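Local coordinates for putative cell adhesion protein (Parabacteroides distasonis, PDB 3LIU), which is probably a fimbrillin of the FimA/Mfa1 family, a structural subunit that would assemble into adhesive pili on the bacterial surface, at residues E111-L116 / K209-V214; T222-F227 / Y285-G290; F233-Y238 / E291-E296; I335-E340 / F352-N357. All blocks are in the same frame, centred on the assembly; numbering follows the deposited sequence.

Interaction 1: residues E111-L116 / K209-V214; sequences ETTINL and KGVSSV
Ile-114 N donates to Ser-212 O over 2.8 Å with 166° at the hydrogen, and the oxygen receives it almost head-on, at a C=O...N angle of 163°. The return bond of this antiparallel hydrogen-bonded pair, Ser-212 N to Ile-114 O at 3.3 Å, is weak. Two residues on, Leu-116 N donates to Gly-210 O at 2.9 Å; that oxygen also accepts from a water, 2.8 Å away, which donates its other proton to Asn-115 OD1. The short strand 113-115 thus forms an edge beside the end of the long strand 193-213 in a mixed sheet. On one face, Thr-113 CG2 lies 3.8 Å from Val-211 CB. On the other, Ile-114 CG2 meets Val-214 CG2 at 3.9 Å, the two side chains crossing near a right angle, and both pack against helix 94-101. Ser-212 OG (chi1 173°) turns on to Ser-213 O, and Ile-223 O lies within hydrogen-bonding reach of the same hydroxyl. Glu-111 OE1 and Ser-213 OG are both satisfied by Lys-225 NZ, through a salt bridge and a hydrogen bond.

Interaction 2: residues T222-F227 / Y285-G290; sequences TIEKDF and YENTKG
The carboxylate of Glu-224 grips the backbone at Thr-288 and Lys-289 with both oxygens. Glu-224 OE1 accepts from Thr-288 OG1 at 2.6 Å on its syn lone pair. Glu-224 OE2 takes two backbone donors: Lys-289 N, also on a syn lone pair, at 3.0 Å with 165° at the hydrogen, and Thr-288 N at 2.9 Å, which comes from above the carboxylate plane, 44° out of it. With chi1 at -178° and an extended chain, Glu-224 reaches straight across to these groups. Lys-209 NZ adds a salt bridge to Glu-224 OE2, which would help to hold the negative charge in place.

Glu-286 answers in the reverse direction. Glu-286 OE1 receives Ile-223 N at 2.9 Å, again from above the carboxylate plane, and more weakly Glu-224 N, while Glu-286 OE2 accepts from Arg-356 N. Farther out, Lys-289 NZ forms a salt bridge with Asp-226 OD1 at 2.8 Å, on the syn side of the carboxylate.

Packing is modest: Glu-224 CB lies 3.8 Å from Glu-286 CB, and Ile-223 CG1 rests 3.7 Å from Glu-286 OE1. A water links Lys-225 N to Glu-286 O. Within 285-290, Asn-287 OD1 accepts from Gly-290 N, an Asx motif. Reciprocal carboxylate-to-backbone bonds, each acid binding successive amides opposite, thus tie the loop between strands 193-213 and 238-240 to the one between strands 282-284 and 308-319.

Interaction 3: residues F233-Y238 / E291-E296; sequences FGYLDY and EVKSGE
Tyr-235, on the 3-10 segment 235-237, and Tyr-238, just after it, reach toward an irregular backbone; the closest CA atoms, of Tyr-235 and Val-292, are 7.8 Å apart, so the side chains bridge the gap. The opposing segment ends in a type II beta turn from Lys-293 to Glu-296, where Gly-295 takes a positive phi.

The phenol oxygen of Tyr-235 meets this turn. Tyr-235 OH accepts from Lys-293 N at 3.0 Å, with 167° at the hydrogen. Glu-296 OE1 is modelled at a doubtfully short distance from the same hydroxyl, so the strength of that bond remains uncertain. The carboxylate oxygen lies at the ring edge, near its plane, although the planes of ring and carboxylate are turned 43° apart. Beside them Val-292 CB lies 3.6 Å from Tyr-235 OH, and Lys-293 CB approaches the ring atom Tyr-235 CE2 at 3.8 Å.

Glu-291, at the start of its segment, sends its carboxylate to other partners, Lys-209 NZ and Phe-227 N, while its carbonyl faces Tyr-238. The ring of Tyr-238 packs against Phe-227 with the two planes inclined to each other, and that of Tyr-235 meets Phe-228 edge-to-face. Tyr-238 OH donates to Glu-291 O at 2.8 Å, lying in the carbonyl plane on a lone pair with a C=O...O angle of 125°.

Interaction 4: residues I335-E340 / F352-N357; sequences IPVGEE and FYVQRN
Gly-338, at phi 91°, and Tyr-353, at phi 53°, both take positive backbone torsions that bring the two loops together, their CA atoms only 3.8 Å apart. Gly-338 is the third residue of a type II turn from Pro-336 to Glu-339 and lies directly against Tyr-353. Gly-338 O accepts from Tyr-353 N at 2.8 Å with 165° at the hydrogen, but the donor stands above the carbonyl plane, not on a lone pair. Next to it Val-337 O receives a CA-H...O contact from Tyr-353 CA at 3.3 Å.

The Tyr-353 ring, with CG beside its backbone nitrogen, lies along the turn: Gly-338 O is over one face, Val-337 O is at the edge, and Tyr-353 CE1 comes 3.8 Å from Glu-339 CA. His-306 stacks on the same ring. A water 2.7 Å from Tyr-353 OH sits in the ring plane and donates weakly to Glu-339 OE2. Val-337 CG1 and Val-354 CG2 meet at 4.2 Å. Over one face of the Phe-352 ring, Gln-355 NE2 lies 3.4 Å above its plane while donating to Phe-352 O.

The turn begins at the end of strand 326-336. Val-337 packs on strand 358-366, and strand 172-185 meets Val-337 through Ile-178 and Val-354 through Ala-176.

In the fold
Lys-209 joins interaction 1 to interactions 2 and 3, its NZ lying 2.7 Å from Glu-291 OE1 of interaction 3. Backbone contacts run alongside: Ser-213 N lies 2.9 Å from Ile-223 O, and Gly-210 N lies 2.8 Å from Asp-237 O, both probable hydrogen bonds. Interactions 2 and 3 alternate along the chain, with centres about 12 Å apart, and touch each other where Phe-227 N lies 2.8 Å from Glu-291 OE2, a probable hydrogen bond. Interaction 4 joins through interaction 2, where Asn-287 N approaches Val-354 O at 3.0 Å; it does not touch interaction 1 or 3, whose centres lie about 18 and 19 Å from its own.

Interaction 1: residues E111-L116 / K209-V214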
loop_
_atom_site.group_PDB
_atom_site.type_symbol
_atom_site.label_atom_id
_atom_site.label_comp_id
_atom_site.label_asym_id
_atom_site.label_seq_id
_atom_site.Cartn_x
_atom_site.Cartn_y
_atom_site.Cartn_z
ATOM N N GLU A 111 -12.368 2.493 -10.312
ATOM C CA GLU A 111 -11.148 2.464 -11.155
ATOM C C GLU A 111 -10.363 3.768 -11.169
ATOM O O GLU A 111 -9.291 3.802 -11.772
ATOM C CB GLU A 111 -11.487 2.066 -12.601
ATOM C CG GLU A 111 -11.869 0.589 -12.757
ATOM C CD GLU A 111 -10.623 -0.327 -12.666
ATOM O OE1 GLU A 111 -9.478 0.079 -13.012
ATOM O OE2 GLU A 111 -10.784 -1.461 -12.212
ATOM N N THR A 112 -10.875 4.830 -10.551
ATOM C CA THR A 112 -10.147 6.069 -10.445
ATOM C C THR A 112 -8.711 5.863 -9.930
ATOM O O THR A 112 -8.488 5.149 -8.970
ATOM C CB THR A 112 -10.871 7.085 -9.539
ATOM O OG1 THR A 112 -12.152 7.349 -10.082
ATOM C CG2 THR A 112 -10.116 8.384 -9.482
ATOM N N THR A 113 -7.739 6.458 -10.617
ATOM C CA THR A 113 -6.337 6.226 -10.293
ATOM C C THR A 113 -5.906 7.135 -9.141
ATOM O O THR A 113 -6.077 8.343 -9.223
ATOM C CB THR A 113 -5.437 6.453 -11.500
ATOM O OG1 THR A 113 -5.781 5.488 -12.510
ATOM C CG2 THR A 113 -3.948 6.262 -11.091
ATOM N N ILE A 114 -5.335 6.565 -8.080
ATOM C CA ILE A 114 -4.745 7.402 -7.000
ATOM C C ILE A 114 -3.202 7.358 -7.134
ATOM O O ILE A 114 -2.658 6.432 -7.771
ATOM C CB ILE A 114 -5.247 6.980 -5.559
ATOM C CG1 ILE A 114 -4.995 5.491 -5.311
ATOM C CG2 ILE A 114 -6.718 7.479 -5.361
ATOM C CD1 ILE A 114 -5.432 4.878 -3.867
ATOM N N ASN A 115 -2.516 8.350 -6.554
ATOM C CA ASN A 115 -1.074 8.553 -6.724
ATOM C C ASN A 115 -0.342 8.471 -5.394
ATOM O O ASN A 115 -0.748 9.076 -4.399
ATOM C CB ASN A 115 -0.807 9.892 -7.382
ATOM C CG ASN A 115 -1.533 10.031 -8.686
ATOM O OD1 ASN A 115 -1.174 9.377 -9.687
ATOM N ND2 ASN A 115 -2.587 10.849 -8.688
ATOM N N LEU A 116 0.715 7.679 -5.385
ATOM C CA LEU A 116 1.403 7.279 -4.141
ATOM C C LEU A 116 1.989 8.462 -3.412
ATOM O O LEU A 116 1.952 8.499 -2.202
ATOM C CB LEU A 116 2.488 6.218 -4.421
ATOM C CG LEU A 116 3.168 5.638 -3.171
ATOM C CD1 LEU A 116 2.124 5.001 -2.191
ATOM C CD2 LEU A 116 4.239 4.546 -3.546
ATOM N N LYS A 209 4.827 0.215 -7.038
ATOM C CA LYS A 209 3.810 0.747 -7.940
ATOM C C LYS A 209 3.310 2.056 -7.346
ATOM O O LYS A 209 2.929 2.127 -6.174
ATOM C CB LYS A 209 2.705 -0.248 -8.210
ATOM C CG LYS A 209 3.134 -1.302 -9.214
ATOM C CD LYS A 209 2.025 -2.130 -9.763
ATOM C CE LYS A 209 2.541 -3.082 -10.867
ATOM N NZ LYS A 209 1.507 -3.983 -11.411
ATOM N N GLY A 210 3.381 3.116 -8.145
ATOM C CA GLY A 210 3.024 4.429 -7.654
ATOM C C GLY A 210 1.628 4.836 -8.008
ATOM O O GLY A 210 1.220 5.961 -7.721
ATOM N N VAL A 211 0.896 3.917 -8.644
ATOM C CA VAL A 211 -0.518 4.116 -8.990
ATOM C C VAL A 211 -1.329 2.896 -8.552
ATOM O O VAL A 211 -0.809 1.772 -8.477
ATOM C CB VAL A 211 -0.770 4.332 -10.498
ATOM C CG1 VAL A 211 -0.214 5.665 -11.010
ATOM C CG2 VAL A 211 -0.207 3.132 -11.327
ATOM N N SER A 212 -2.611 3.141 -8.282
ATOM C CA SER A 212 -3.579 2.120 -7.808
ATOM C C SER A 212 -4.999 2.549 -8.163
ATOM O O SER A 212 -5.291 3.741 -8.312
ATOM C CB SER A 212 -3.480 1.926 -6.277
ATOM O OG SER A 212 -4.503 1.054 -5.743
ATOM N N SER A 213 -5.901 1.593 -8.291
ATOM C CA SER A 213 -7.345 1.911 -8.273
ATOM C C SER A 213 -7.725 2.366 -6.835
ATOM O O SER A 213 -7.086 1.969 -5.871
ATOM C CB SER A 213 -8.170 0.673 -8.678
ATOM O OG SER A 213 -7.946 0.377 -10.034
ATOM N N VAL A 214 -8.767 3.172 -6.705
ATOM C CA VAL A 214 -9.162 3.694 -5.411
ATOM C C VAL A 214 -9.944 2.654 -4.577
ATOM O O VAL A 214 -9.888 2.686 -3.359
ATOM C CB VAL A 214 -9.943 5.017 -5.538
ATOM C CG1 VAL A 214 -11.356 4.815 -6.105
ATOM C CG2 VAL A 214 -9.968 5.745 -4.193
HETATM O O HOH W 1 1.629 8.310 -9.274
#

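Interaction 2: residues T222-F227 / Y285-G290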
loop_
_atom_site.group_PDB
_atom_site.type_symbol
_atom_site.label_atom_id
_atom_site.label_comp_id
_atom_site.label_asym_id
_atom_site.label_seq_id
_atom_site.Cartn_x
_atom_site.Cartn_y
_atom_site.Cartn_z
ATOM N N THR A 222 -8.582 -6.796 -4.734
ATOM C CA THR A 222 -7.437 -6.248 -5.440
ATOM C C THR A 222 -7.788 -4.918 -6.102
ATOM O O THR A 222 -8.898 -4.735 -6.632
ATOM C CB THR A 222 -6.842 -7.274 -6.448
ATOM O OG1 THR A 222 -5.678 -6.702 -7.049
ATOM C CG2 THR A 222 -7.822 -7.639 -7.548
ATOM N N ILE A 223 -6.854 -3.974 -5.984
ATOM C CA ILE A 223 -6.957 -2.644 -6.545
ATOM C C ILE A 223 -5.698 -2.319 -7.358
ATOM O O ILE A 223 -5.468 -1.178 -7.750
ATOM C CB ILE A 223 -7.139 -1.558 -5.440
ATOM C CG1 ILE A 223 -6.072 -1.701 -4.366
ATOM C CG2 ILE A 223 -8.593 -1.610 -4.879
ATOM C CD1 ILE A 223 -6.093 -0.634 -3.232
ATOM N N GLU A 224 -4.854 -3.320 -7.552
ATOM C CA GLU A 224 -3.614 -3.185 -8.306
ATOM C C GLU A 224 -3.884 -2.764 -9.730
ATOM O O GLU A 224 -4.803 -3.286 -10.380
ATOM C CB GLU A 224 -2.874 -4.543 -8.357
ATOM C CG GLU A 224 -1.502 -4.495 -9.101
ATOM C CD GLU A 224 -0.748 -5.822 -9.046
ATOM O OE1 GLU A 224 -1.308 -6.799 -8.528
ATOM O OE2 GLU A 224 0.425 -5.880 -9.483
ATOM N N LYS A 225 -3.051 -1.865 -10.236
ATOM C CA LYS A 225 -3.085 -1.488 -11.653
ATOM C C LYS A 225 -2.111 -2.350 -12.442
ATOM O O LYS A 225 -0.941 -2.477 -12.067
ATOM C CB LYS A 225 -2.654 -0.044 -11.836
ATOM C CG LYS A 225 -3.642 1.033 -11.392
ATOM C CD LYS A 225 -5.046 0.850 -11.988
ATOM C CE LYS A 225 -5.836 2.169 -11.916
ATOM N NZ LYS A 225 -7.262 2.028 -12.305
ATOM N N ASP A 226 -2.601 -2.942 -13.536
ATOM C CA ASP A 226 -1.728 -3.588 -14.492
ATOM C C ASP A 226 -0.837 -2.541 -15.125
ATOM O O ASP A 226 -1.262 -1.408 -15.342
ATOM C CB ASP A 226 -2.529 -4.257 -15.600
ATOM C CG ASP A 226 -3.255 -5.462 -15.147
ATOM O OD1 ASP A 226 -3.059 -5.935 -14.024
ATOM O OD2 ASP A 226 -4.021 -5.970 -15.946
ATOM N N PHE A 227 0.392 -2.925 -15.432
ATOM C CA PHE A 227 1.366 -2.039 -16.109
ATOM C C PHE A 227 1.657 -2.568 -17.499
ATOM O O PHE A 227 1.462 -3.748 -17.775
ATOM C CB PHE A 227 2.663 -1.941 -15.301
ATOM C CG PHE A 227 2.668 -0.890 -14.214
ATOM C CD1 PHE A 227 1.529 -0.635 -13.416
ATOM C CD2 PHE A 227 3.848 -0.228 -13.916
ATOM C CE1 PHE A 227 1.583 0.278 -12.358
ATOM C CE2 PHE A 227 3.925 0.702 -12.855
ATOM C CZ PHE A 227 2.818 0.961 -12.078
ATOM N N TYR A 285 1.740 0.966 -2.948
ATOM C CA TYR A 285 0.493 0.374 -3.448
ATOM C C TYR A 285 0.741 -1.112 -3.780
ATOM O O TYR A 285 1.894 -1.611 -3.749
ATOM C CB TYR A 285 -0.059 1.136 -4.676
ATOM C CG TYR A 285 -0.596 2.549 -4.433
ATOM C CD1 TYR A 285 -1.337 2.862 -3.301
ATOM C CD2 TYR A 285 -0.401 3.556 -5.374
ATOM C CE1 TYR A 285 -1.842 4.116 -3.089
ATOM C CE2 TYR A 285 -0.933 4.856 -5.167
ATOM C CZ TYR A 285 -1.627 5.118 -4.036
ATOM O OH TYR A 285 -2.127 6.363 -3.753
ATOM N N GLU A 286 -0.330 -1.801 -4.160
ATOM C CA GLU A 286 -0.213 -3.212 -4.510
ATOM C C GLU A 286 0.690 -3.408 -5.702
ATOM O O GLU A 286 0.701 -2.615 -6.650
ATOM C CB GLU A 286 -1.574 -3.853 -4.815
ATOM C CG GLU A 286 -2.549 -3.836 -3.644
ATOM C CD GLU A 286 -3.716 -4.804 -3.811
ATOM O OE1 GLU A 286 -4.266 -4.879 -4.934
ATOM O OE2 GLU A 286 -4.123 -5.428 -2.788
ATOM N N ASN A 287 1.471 -4.468 -5.612
ATOM C CA ASN A 287 2.250 -4.989 -6.704
ATOM C C ASN A 287 2.448 -6.506 -6.523
ATOM O O ASN A 287 3.165 -6.954 -5.613
ATOM C CB ASN A 287 3.598 -4.299 -6.780
ATOM C CG ASN A 287 4.410 -4.758 -7.990
ATOM O OD1 ASN A 287 3.928 -5.564 -8.774
ATOM N ND2 ASN A 287 5.656 -4.291 -8.110
ATOM N N THR A 288 1.742 -7.267 -7.326
ATOM C CA THR A 288 1.889 -8.716 -7.383
ATOM C C THR A 288 2.386 -9.134 -8.730
ATOM O O THR A 288 2.965 -10.201 -8.870
ATOM C CB THR A 288 0.561 -9.460 -7.089
ATOM O OG1 THR A 288 -0.372 -9.230 -8.147
ATOM C CG2 THR A 288 -0.016 -8.959 -5.757
ATOM N N LYS A 289 2.163 -8.308 -9.746
ATOM C CA LYS A 289 2.570 -8.702 -11.103
ATOM C C LYS A 289 3.989 -8.294 -11.495
ATOM O O LYS A 289 4.610 -8.979 -12.284
ATOM C CB LYS A 289 1.547 -8.230 -12.135
ATOM C CG LYS A 289 0.216 -8.988 -11.953
ATOM C CD LYS A 289 -0.893 -8.393 -12.769
ATOM C CE LYS A 289 -2.257 -9.062 -12.492
ATOM N NZ LYS A 289 -3.200 -8.726 -13.627
ATOM N N GLY A 290 4.500 -7.190 -10.967
ATOM C CA GLY A 290 5.887 -6.777 -11.247
ATOM C C GLY A 290 6.222 -6.699 -12.732
ATOM O O GLY A 290 7.283 -7.121 -13.141
HETATM O O HOH W 2 -1.175 -0.944 -8.100
#

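Interaction 3: residues F233-Y238 / E291-E296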
loop_
_atom_site.group_PDB
_atom_site.type_symbol
_atom_site.label_atom_id
_atom_site.label_comp_id
_atom_site.label_asym_id
_atom_site.label_seq_id
_atom_site.Cartn_x
_atom_site.Cartn_y
_atom_site.Cartn_z
ATOM N N PHE A 233 0.445 2.851 -18.050
ATOM C CA PHE A 233 1.409 2.851 -16.968
ATOM C C PHE A 233 2.658 2.166 -17.427
ATOM O O PHE A 233 2.608 1.138 -18.115
ATOM C CB PHE A 233 0.813 2.165 -15.744
ATOM C CG PHE A 233 -0.432 2.837 -15.264
ATOM C CD1 PHE A 233 -0.409 4.208 -14.963
ATOM C CD2 PHE A 233 -1.627 2.144 -15.150
ATOM C CE1 PHE A 233 -1.547 4.857 -14.503
ATOM C CE2 PHE A 233 -2.762 2.771 -14.684
ATOM C CZ PHE A 233 -2.729 4.139 -14.358
ATOM N N GLY A 234 3.779 2.775 -17.077
ATOM C CA GLY A 234 5.072 2.235 -17.408
ATOM C C GLY A 234 6.088 2.506 -16.351
ATOM O O GLY A 234 5.748 2.718 -15.182
ATOM N N TYR A 235 7.357 2.508 -16.755
ATOM C CA TYR A 235 8.433 2.591 -15.806
ATOM C C TYR A 235 8.375 3.851 -14.901
ATOM O O TYR A 235 8.728 3.789 -13.728
ATOM C CB TYR A 235 9.795 2.486 -16.493
ATOM C CG TYR A 235 10.167 1.095 -17.014
ATOM C CD1 TYR A 235 10.072 -0.047 -16.200
ATOM C CD2 TYR A 235 10.655 0.922 -18.280
ATOM C CE1 TYR A 235 10.401 -1.311 -16.680
ATOM C CE2 TYR A 235 11.004 -0.362 -18.758
ATOM C CZ TYR A 235 10.873 -1.462 -17.940
ATOM O OH TYR A 235 11.198 -2.709 -18.371
ATOM N N LEU A 236 7.981 4.994 -15.437
ATOM C CA LEU A 236 7.958 6.217 -14.617
ATOM C C LEU A 236 6.896 6.108 -13.482
ATOM O O LEU A 236 6.941 6.870 -12.507
ATOM C CB LEU A 236 7.667 7.445 -15.475
ATOM C CG LEU A 236 8.760 7.855 -16.479
ATOM C CD1 LEU A 236 8.193 8.913 -17.388
ATOM C CD2 LEU A 236 10.013 8.350 -15.809
ATOM N N ASP A 237 5.972 5.153 -13.633
ATOM C CA ASP A 237 4.891 4.880 -12.663
ATOM C C ASP A 237 5.283 3.941 -11.550
ATOM O O ASP A 237 4.551 3.825 -10.577
ATOM C CB ASP A 237 3.670 4.332 -13.386
ATOM C CG ASP A 237 3.069 5.352 -14.351
ATOM O OD1 ASP A 237 2.553 6.366 -13.842
ATOM O OD2 ASP A 237 3.097 5.121 -15.574
ATOM N N TYR A 238 6.407 3.245 -11.722
ATOM C CA TYR A 238 7.140 2.650 -10.625
ATOM C C TYR A 238 7.911 3.748 -9.877
ATOM O O TYR A 238 8.471 4.643 -10.495
ATOM C CB TYR A 238 8.145 1.579 -11.115
ATOM C CG TYR A 238 7.548 0.253 -11.529
ATOM C CD1 TYR A 238 6.926 -0.565 -10.592
ATOM C CD2 TYR A 238 7.660 -0.226 -12.837
ATOM C CE1 TYR A 238 6.423 -1.776 -10.935
ATOM C CE2 TYR A 238 7.142 -1.451 -13.188
ATOM C CZ TYR A 238 6.519 -2.226 -12.204
ATOM O OH TYR A 238 5.977 -3.440 -12.481
ATOM N N GLU A 291 5.314 -6.165 -13.542
ATOM C CA GLU A 291 5.534 -6.179 -15.001
ATOM C C GLU A 291 6.742 -5.363 -15.437
ATOM O O GLU A 291 7.026 -4.298 -14.880
ATOM C CB GLU A 291 4.310 -5.706 -15.784
ATOM C CG GLU A 291 3.041 -6.462 -15.516
ATOM C CD GLU A 291 2.191 -5.748 -14.446
ATOM O OE1 GLU A 291 2.761 -5.286 -13.442
ATOM O OE2 GLU A 291 0.975 -5.599 -14.659
ATOM N N VAL A 292 7.464 -5.892 -16.428
ATOM C CA VAL A 292 8.479 -5.120 -17.156
ATOM C C VAL A 292 8.022 -4.959 -18.608
ATOM O O VAL A 292 7.090 -5.626 -19.087
ATOM C CB VAL A 292 9.882 -5.742 -17.054
ATOM C CG1 VAL A 292 10.342 -5.786 -15.564
ATOM C CG2 VAL A 292 9.915 -7.149 -17.767
ATOM N N LYS A 293 8.662 -4.057 -19.321
ATOM C CA LYS A 293 8.287 -3.803 -20.712
ATOM C C LYS A 293 8.617 -5.015 -21.552
ATOM O O LYS A 293 9.586 -5.697 -21.274
ATOM C CB LYS A 293 9.107 -2.628 -21.205
ATOM C CG LYS A 293 8.845 -2.197 -22.616
ATOM C CD LYS A 293 9.988 -1.287 -23.094
ATOM C CE LYS A 293 9.621 0.156 -22.937
ATOM N NZ LYS A 293 8.829 0.617 -24.110
ATOM N N SER A 294 7.832 -5.307 -22.584
ATOM C CA SER A 294 8.135 -6.457 -23.430
ATOM C C SER A 294 9.475 -6.214 -24.146
ATOM O O SER A 294 9.801 -5.084 -24.532
ATOM C CB SER A 294 7.033 -6.679 -24.457
ATOM O OG SER A 294 7.075 -5.597 -25.357
ATOM N N GLY A 295 10.261 -7.263 -24.291
ATOM C CA GLY A 295 11.522 -7.139 -24.981
ATOM C C GLY A 295 12.707 -6.663 -24.178
ATOM O O GLY A 295 13.746 -6.310 -24.744
ATOM N N GLU A 296 12.579 -6.666 -22.858
ATOM C CA GLU A 296 13.687 -6.215 -21.989
ATOM C C GLU A 296 14.708 -7.383 -21.950
ATOM O O GLU A 296 14.299 -8.531 -22.026
ATOM C CB GLU A 296 13.075 -5.859 -20.616
ATOM C CG GLU A 296 13.737 -4.802 -19.815
ATOM C CD GLU A 296 13.686 -3.412 -20.419
ATOM O OE1 GLU A 296 12.709 -2.638 -20.219
ATOM O OE2 GLU A 296 14.679 -3.081 -21.064
#

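Interaction 4: residues I335-E340 / F352-N357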
loop_
_atom_site.group_PDB
_atom_site.type_symbol
_atom_site.label_atom_id
_atom_site.label_comp_id
_atom_site.label_asym_id
_atom_site.label_seq_id
_atom_site.Cartn_x
_atom_site.Cartn_y
_atom_site.Cartn_z
ATOM N N ILE A 335 15.915 -7.720 -1.639
ATOM C CA ILE A 335 14.888 -8.704 -1.292
ATOM C C ILE A 335 13.606 -8.428 -2.046
ATOM O O ILE A 335 13.025 -7.357 -1.889
ATOM C CB ILE A 335 14.547 -8.534 0.238
ATOM C CG1 ILE A 335 15.738 -8.978 1.071
ATOM C CG2 ILE A 335 13.308 -9.254 0.679
ATOM C CD1 ILE A 335 16.443 -10.156 0.511
ATOM N N PRO A 336 13.109 -9.401 -2.817
ATOM C CA PRO A 336 11.770 -9.230 -3.357
ATOM C C PRO A 336 10.709 -9.454 -2.290
ATOM O O PRO A 336 10.576 -10.566 -1.780
ATOM C CB PRO A 336 11.691 -10.277 -4.472
ATOM C CG PRO A 336 12.879 -11.170 -4.281
ATOM C CD PRO A 336 13.665 -10.729 -3.107
ATOM N N VAL A 337 9.939 -8.408 -1.986
ATOM C CA VAL A 337 9.007 -8.422 -0.845
ATOM C C VAL A 337 7.818 -9.350 -1.121
ATOM O O VAL A 337 6.976 -9.117 -1.991
ATOM C CB VAL A 337 8.554 -7.004 -0.460
ATOM C CG1 VAL A 337 7.585 -7.021 0.776
ATOM C CG2 VAL A 337 9.779 -6.150 -0.109
ATOM N N GLY A 338 7.746 -10.409 -0.338
ATOM C CA GLY A 338 6.594 -11.285 -0.364
ATOM C C GLY A 338 6.676 -12.451 -1.324
ATOM O O GLY A 338 5.677 -13.114 -1.585
ATOM N N GLU A 339 7.857 -12.701 -1.854
ATOM C CA GLU A 339 8.111 -13.903 -2.629
ATOM C C GLU A 339 7.750 -15.182 -1.841
ATOM O O GLU A 339 7.199 -16.156 -2.378
ATOM C CB GLU A 339 9.579 -13.890 -3.012
ATOM C CG GLU A 339 10.067 -15.184 -3.657
ATOM C CD GLU A 339 11.520 -15.082 -4.101
ATOM O OE1 GLU A 339 12.377 -14.642 -3.298
ATOM O OE2 GLU A 339 11.790 -15.421 -5.259
ATOM N N GLU A 340 8.087 -15.152 -0.561
ATOM C CA GLU A 340 7.660 -16.128 0.441
ATOM C C GLU A 340 7.367 -15.341 1.742
ATOM O O GLU A 340 8.191 -14.498 2.190
ATOM C CB GLU A 340 8.760 -17.187 0.648
ATOM C CG GLU A 340 8.410 -18.314 1.648
ATOM C CD GLU A 340 7.386 -19.313 1.101
ATOM O OE1 GLU A 340 7.221 -19.370 -0.119
ATOM O OE2 GLU A 340 6.764 -20.052 1.888
ATOM N N PHE A 352 3.024 -14.251 -2.629
ATOM C CA PHE A 352 2.063 -13.326 -2.030
ATOM C C PHE A 352 2.342 -11.889 -2.521
ATOM O O PHE A 352 1.415 -11.102 -2.770
ATOM C CB PHE A 352 2.204 -13.390 -0.500
ATOM C CG PHE A 352 1.045 -12.840 0.237
ATOM C CD1 PHE A 352 -0.099 -13.622 0.443
ATOM C CD2 PHE A 352 1.092 -11.553 0.750
ATOM C CE1 PHE A 352 -1.190 -13.096 1.125
ATOM C CE2 PHE A 352 0.034 -11.022 1.439
ATOM C CZ PHE A 352 -1.121 -11.786 1.633
ATOM N N TYR A 353 3.625 -11.535 -2.576
ATOM C CA TYR A 353 4.045 -10.195 -2.968
ATOM C C TYR A 353 3.331 -9.107 -2.126
ATOM O O TYR A 353 3.127 -9.298 -0.923
ATOM C CB TYR A 353 3.934 -10.029 -4.514
ATOM C CG TYR A 353 4.847 -11.000 -5.242
ATOM C CD1 TYR A 353 6.219 -10.947 -5.049
ATOM C CD2 TYR A 353 4.348 -11.971 -6.104
ATOM C CE1 TYR A 353 7.069 -11.825 -5.688
ATOM C CE2 TYR A 353 5.202 -12.861 -6.750
ATOM C CZ TYR A 353 6.561 -12.770 -6.526
ATOM O OH TYR A 353 7.444 -13.617 -7.131
ATOM N N VAL A 354 2.971 -7.989 -2.733
ATOM C CA VAL A 354 2.538 -6.814 -1.994
ATOM C C VAL A 354 1.060 -6.539 -2.203
ATOM O O VAL A 354 0.635 -6.150 -3.285
ATOM C CB VAL A 354 3.383 -5.557 -2.371
ATOM C CG1 VAL A 354 2.944 -4.332 -1.574
ATOM C CG2 VAL A 354 4.883 -5.846 -2.187
ATOM N N GLN A 355 0.282 -6.734 -1.130
ATOM C CA GLN A 355 -1.152 -6.583 -1.181
ATOM C C GLN A 355 -1.560 -5.576 -0.118
ATOM O O GLN A 355 -0.859 -5.394 0.878
ATOM C CB GLN A 355 -1.853 -7.907 -0.964
ATOM C CG GLN A 355 -1.476 -8.962 -1.963
ATOM C CD GLN A 355 -2.221 -10.284 -1.696
ATOM O OE1 GLN A 355 -3.343 -10.268 -1.246
ATOM N NE2 GLN A 355 -1.584 -11.408 -1.964
ATOM N N ARG A 356 -2.713 -4.963 -0.348
ATOM C CA ARG A 356 -3.170 -3.809 0.431
ATOM C C ARG A 356 -3.466 -4.173 1.905
ATOM O O ARG A 356 -3.905 -5.276 2.210
ATOM C CB ARG A 356 -4.433 -3.246 -0.213
ATOM C CG ARG A 356 -5.658 -4.200 -0.045
ATOM C CD ARG A 356 -6.842 -3.846 -0.944
ATOM N NE ARG A 356 -7.517 -2.681 -0.455
ATOM C CZ ARG A 356 -8.790 -2.350 -0.722
ATOM N NH1 ARG A 356 -9.551 -3.074 -1.523
ATOM N NH2 ARG A 356 -9.297 -1.244 -0.172
ATOM N N ASN A 357 -3.227 -3.205 2.778
ATOM C CA ASN A 357 -3.669 -3.237 4.170
ATOM C C ASN A 357 -3.026 -4.357 5.004
ATOM O O ASN A 357 -3.644 -4.884 5.920
ATOM C CB ASN A 357 -5.194 -3.318 4.245
ATOM C CG ASN A 357 -5.732 -2.769 5.567
ATOM O OD1 ASN A 357 -5.301 -1.724 6.038
ATOM N ND2 ASN A 357 -6.662 -3.471 6.154
HETATM O O HOH W 3 10.049 -13.397 -6.340
#